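Local coordinates for decapping and exoribonuclease protein 1 (Kluyveromyces lactis, PDB 4GPS) that removes the NAD cap from RNA 5' ends and also has decapping and 5'-3' exoribonuclease activity, using a divalent metal cation, at residues 175-188 / 200-214. Residues are numbered along the deposited sequence; the frame is centred on the assembly and turned at random.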
# COMPACT_ATOMS: atom_id res chain seq x y z
N LYS A 175 20.06 -10.01 -7.92
CA LYS A 175 19.15 -8.91 -8.21
C LYS A 175 19.33 -7.76 -7.24
O LYS A 175 19.97 -7.90 -6.20
CB LYS A 175 17.71 -9.41 -8.16
CG LYS A 175 17.43 -10.51 -9.17
CD LYS A 175 16.10 -11.19 -8.96
CE LYS A 175 14.99 -10.37 -9.56
NZ LYS A 175 13.71 -11.12 -9.43
N THR A 176 18.80 -6.59 -7.58
CA THR A 176 18.84 -5.45 -6.66
C THR A 176 17.48 -5.54 -5.92
O THR A 176 16.43 -5.71 -6.55
CB THR A 176 18.89 -4.10 -7.41
OG1 THR A 176 20.13 -3.99 -8.12
CG2 THR A 176 18.78 -2.93 -6.43
N THR A 177 17.49 -5.47 -4.60
CA THR A 177 16.24 -5.53 -3.86
C THR A 177 15.95 -4.15 -3.29
O THR A 177 16.85 -3.55 -2.71
CB THR A 177 16.31 -6.52 -2.66
OG1 THR A 177 16.62 -7.84 -3.13
CG2 THR A 177 14.97 -6.58 -1.94
N PHE A 178 14.75 -3.60 -3.49
CA PHE A 178 14.41 -2.31 -2.85
C PHE A 178 13.71 -2.75 -1.57
O PHE A 178 12.84 -3.64 -1.61
CB PHE A 178 13.44 -1.45 -3.66
CG PHE A 178 14.05 -0.81 -4.87
CD1 PHE A 178 14.27 -1.55 -6.03
CD2 PHE A 178 14.37 0.54 -4.86
CE1 PHE A 178 14.79 -0.97 -7.17
CE2 PHE A 178 14.90 1.14 -5.99
CZ PHE A 178 15.11 0.38 -7.16
N VAL A 179 14.10 -2.14 -0.45
CA VAL A 179 13.57 -2.44 0.89
C VAL A 179 12.73 -1.24 1.34
O VAL A 179 13.23 -0.14 1.42
CB VAL A 179 14.75 -2.65 1.86
CG1 VAL A 179 14.26 -3.06 3.25
CG2 VAL A 179 15.69 -3.71 1.26
N SER A 180 11.46 -1.45 1.68
CA SER A 180 10.66 -0.29 2.00
C SER A 180 9.33 -0.55 2.71
O SER A 180 8.83 -1.67 2.68
CB SER A 180 10.40 0.45 0.67
OG SER A 180 9.47 1.50 0.80
N LEU A 181 8.76 0.47 3.36
CA LEU A 181 7.43 0.32 3.93
C LEU A 181 6.51 0.37 2.70
O LEU A 181 6.83 1.05 1.70
CB LEU A 181 7.09 1.48 4.85
CG LEU A 181 8.08 1.62 5.99
CD1 LEU A 181 7.87 2.98 6.68
CD2 LEU A 181 7.92 0.42 6.94
N ARG A 182 5.39 -0.35 2.73
CA ARG A 182 4.47 -0.37 1.61
C ARG A 182 4.00 1.03 1.15
O ARG A 182 3.87 1.29 -0.04
CB ARG A 182 3.25 -1.21 1.95
CG ARG A 182 2.29 -1.32 0.79
CD ARG A 182 1.21 -2.33 1.07
NE ARG A 182 0.49 -1.91 2.25
CZ ARG A 182 -0.59 -2.51 2.69
NH1 ARG A 182 -1.08 -3.56 2.04
NH2 ARG A 182 -1.18 -2.08 3.80
N HIS A 183 3.76 1.92 2.11
CA HIS A 183 3.31 3.28 1.83
C HIS A 183 4.15 3.96 0.74
O HIS A 183 3.60 4.63 -0.14
CB HIS A 183 3.36 4.12 3.12
CG HIS A 183 2.50 5.34 3.06
ND1 HIS A 183 1.15 5.31 3.37
CD2 HIS A 183 2.76 6.60 2.65
CE1 HIS A 183 0.62 6.50 3.14
NE2 HIS A 183 1.57 7.31 2.70
N HIS A 184 5.47 3.82 0.78
CA HIS A 184 6.30 4.48 -0.22
C HIS A 184 6.28 3.82 -1.58
O HIS A 184 6.51 4.49 -2.58
CB HIS A 184 7.75 4.60 0.23
CG HIS A 184 7.90 5.31 1.53
ND1 HIS A 184 7.21 6.47 1.83
CD2 HIS A 184 8.60 5.00 2.65
CE1 HIS A 184 7.47 6.83 3.07
NE2 HIS A 184 8.31 5.96 3.59
N ILE A 185 6.01 2.51 -1.63
CA ILE A 185 5.95 1.86 -2.91
C ILE A 185 4.63 2.37 -3.51
O ILE A 185 4.57 2.80 -4.66
CB ILE A 185 5.97 0.30 -2.80
CG1 ILE A 185 7.27 -0.18 -2.11
CG2 ILE A 185 5.94 -0.29 -4.18
CD1 ILE A 185 8.53 0.35 -2.79
N ILE A 186 3.57 2.37 -2.73
CA ILE A 186 2.33 2.89 -3.25
C ILE A 186 2.55 4.35 -3.76
O ILE A 186 2.13 4.68 -4.88
CB ILE A 186 1.21 2.85 -2.18
CG1 ILE A 186 0.86 1.40 -1.88
CG2 ILE A 186 -0.06 3.57 -2.67
CD1 ILE A 186 0.22 1.22 -0.52
N ASP A 187 3.22 5.21 -2.98
CA ASP A 187 3.42 6.60 -3.41
C ASP A 187 4.10 6.69 -4.77
O ASP A 187 3.72 7.50 -5.61
CB ASP A 187 4.27 7.43 -2.42
CG ASP A 187 3.59 7.72 -1.09
OD1 ASP A 187 2.34 7.92 -1.05
OD2 ASP A 187 4.32 7.74 -0.06
N ILE A 188 5.14 5.88 -4.96
CA ILE A 188 5.87 5.90 -6.20
C ILE A 188 5.01 5.44 -7.37
O ILE A 188 5.09 6.02 -8.44
CB ILE A 188 7.10 5.00 -6.11
CG1 ILE A 188 8.13 5.65 -5.18
CG2 ILE A 188 7.66 4.72 -7.53
CD1 ILE A 188 9.10 4.65 -4.55
N LEU A 200 11.36 11.56 -1.74
CA LEU A 200 11.73 10.47 -0.86
C LEU A 200 13.24 10.39 -0.76
O LEU A 200 13.95 11.11 -1.46
CB LEU A 200 11.19 9.12 -1.42
CG LEU A 200 9.68 8.82 -1.44
CD1 LEU A 200 9.35 7.53 -2.19
CD2 LEU A 200 9.21 8.73 -0.04
N LEU A 201 13.73 9.51 0.12
CA LEU A 201 15.16 9.25 0.30
C LEU A 201 15.39 7.80 -0.06
O LEU A 201 14.60 6.92 0.31
CB LEU A 201 15.58 9.46 1.75
CG LEU A 201 15.52 10.89 2.28
CD1 LEU A 201 16.28 10.92 3.60
CD2 LEU A 201 16.15 11.88 1.28
N MET A 202 16.45 7.55 -0.80
CA MET A 202 16.76 6.19 -1.21
C MET A 202 18.23 6.02 -1.00
O MET A 202 19.04 6.76 -1.56
CB MET A 202 16.35 5.98 -2.67
CG MET A 202 14.84 6.04 -2.82
SD MET A 202 14.11 5.59 -4.40
CE MET A 202 14.97 4.21 -4.73
N THR A 203 18.55 5.05 -0.14
CA THR A 203 19.92 4.77 0.22
C THR A 203 20.48 3.51 -0.43
O THR A 203 19.92 2.43 -0.26
CB THR A 203 20.07 4.61 1.78
OG1 THR A 203 19.69 5.84 2.43
CG2 THR A 203 21.52 4.27 2.14
N VAL A 204 21.58 3.65 -1.17
CA VAL A 204 22.22 2.49 -1.77
C VAL A 204 23.13 1.94 -0.70
O VAL A 204 24.18 2.53 -0.41
CB VAL A 204 23.08 2.85 -3.00
CG1 VAL A 204 23.87 1.63 -3.46
CG2 VAL A 204 22.21 3.38 -4.12
N GLN A 205 22.74 0.82 -0.10
CA GLN A 205 23.54 0.23 0.97
C GLN A 205 24.82 -0.41 0.41
O GLN A 205 24.95 -0.65 -0.79
CB GLN A 205 22.72 -0.83 1.73
CG GLN A 205 21.31 -0.37 2.06
CD GLN A 205 20.49 -1.44 2.78
OE1 GLN A 205 20.60 -2.64 2.48
NE2 GLN A 205 19.64 -1.00 3.73
N PRO A 206 25.79 -0.70 1.29
CA PRO A 206 27.03 -1.31 0.80
C PRO A 206 26.82 -2.66 0.13
O PRO A 206 27.65 -3.07 -0.69
CB PRO A 206 27.92 -1.38 2.04
CG PRO A 206 26.97 -1.18 3.20
CD PRO A 206 25.94 -0.22 2.68
N ASP A 207 25.72 -3.35 0.45
CA ASP A 207 25.46 -4.63 -0.21
C ASP A 207 24.75 -4.43 -1.57
O ASP A 207 24.40 -5.37 -2.27
CB ASP A 207 24.68 -5.58 0.71
CG ASP A 207 23.26 -5.09 1.06
OD1 ASP A 207 22.79 -4.00 0.64
OD2 ASP A 207 22.61 -5.87 1.80
N LYS A 208 24.54 -3.16 -1.91
CA LYS A 208 23.94 -2.78 -3.18
C LYS A 208 22.42 -2.87 -3.27
O LYS A 208 21.83 -2.59 -4.32
CB LYS A 208 24.62 -3.54 -4.32
CG LYS A 208 26.11 -3.15 -4.46
CD LYS A 208 26.24 -1.65 -4.77
CE LYS A 208 27.66 -1.14 -4.58
NZ LYS A 208 28.01 -1.07 -3.11
N ASN A 209 21.78 -3.27 -2.18
CA ASN A 209 20.33 -3.29 -2.16
C ASN A 209 19.96 -1.84 -1.78
O ASN A 209 20.80 -1.11 -1.26
CB ASN A 209 19.83 -4.32 -1.15
CG ASN A 209 19.94 -5.72 -1.69
OD1 ASN A 209 20.25 -6.69 -0.97
ND2 ASN A 209 19.70 -5.84 -2.99
N ILE A 210 18.74 -1.42 -2.07
CA ILE A 210 18.32 -0.05 -1.81
C ILE A 210 17.22 0.11 -0.76
O ILE A 210 16.15 -0.52 -0.83
CB ILE A 210 17.85 0.61 -3.13
CG1 ILE A 210 19.00 0.60 -4.14
CG2 ILE A 210 17.38 2.03 -2.87
CD1 ILE A 210 18.59 0.87 -5.57
N LEU A 211 17.47 0.97 0.22
CA LEU A 211 16.51 1.23 1.28
C LEU A 211 15.77 2.51 0.98
O LEU A 211 16.39 3.55 0.79
CB LEU A 211 17.23 1.37 2.62
CG LEU A 211 16.35 1.73 3.81
CD1 LEU A 211 15.31 0.66 4.03
CD2 LEU A 211 17.22 1.86 5.06
N ILE A 212 14.45 2.46 0.95
CA ILE A 212 13.63 3.65 0.71
C ILE A 212 13.13 4.17 2.06
O ILE A 212 12.77 3.38 2.93
CB ILE A 212 12.39 3.32 -0.15
CG1 ILE A 212 12.82 2.73 -1.49
CG2 ILE A 212 11.55 4.58 -0.36
CD1 ILE A 212 11.68 2.48 -2.45
N SER A 213 13.12 5.49 2.22
CA SER A 213 12.62 6.14 3.45
C SER A 213 12.22 7.60 3.15
O SER A 213 12.27 8.02 2.01
CB SER A 213 13.67 6.08 4.56
OG SER A 213 14.87 6.74 4.19
N VAL A 214 11.81 8.37 4.15
CA VAL A 214 11.42 9.76 3.92
C VAL A 214 12.08 10.74 4.85
O VAL A 214 12.79 10.35 5.77
CB VAL A 214 9.92 9.98 4.14
CG1 VAL A 214 9.18 10.00 2.82
CG2 VAL A 214 9.38 8.94 5.10
O HOH W 1 22.29 -4.16 -6.59
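Phe-178 and Val-179 pair with Ile-210 and Leu-211 as adjacent parallel strands in the PD-(D/E)XK nuclease fold of the RAI1-like family, their axes 23° apart. Register is fixed by a backbone ladder: Ile-210 N gives to Thr-177 O, Val-179 N to Ile-210 O (2.6 Å) and Ile-212 N to Val-179 O, the last at 176°. On one face the side chains of Phe-178 and Ile-210 run alongside each other in one direction, with Phe-178 CE2 3.7 Å from Ile-210 CD1. Met-202, on the next strand, bends at its thioether to bring CE to the edge of that ring, in its plane, 3.3 Å from Phe-178 CE2. Phe-381 of helix 370-393 packs edge-to-face with the same ring. On the other face, Val-179 CG1 lies 3.9 Å from Leu-211 CD1.

Helix 182-188 packs on the strands mainly through Ile-212 and Leu-200. With CG1 turned opposite its carbonyl carbon (chi1 -59°) and the chain extended beyond, Ile-212 CD1 arrives 3.8 Å from Ile-185 CD1 and also touches Ile-188, whose CD1 lies 3.7 Å from Leu-200 CD1. Ile-212 CG2 also faces the helix, 3.8 Å from His-184 CB. The imidazole continues among Leu-200 CD2 and both methyls of Val-214. Replacing His-184 by an alanine would keep CB but is likely to leave Leu-200 CD2 and the Val-214 methyls facing a gap. Arg-182, two residues earlier, salt-bridges the metal ligand Glu-293 and links this corner to the metal site. At the far end of the strand pair, a water donates to Lys-208 O and lies 2.7 Å from Thr-176 OG1.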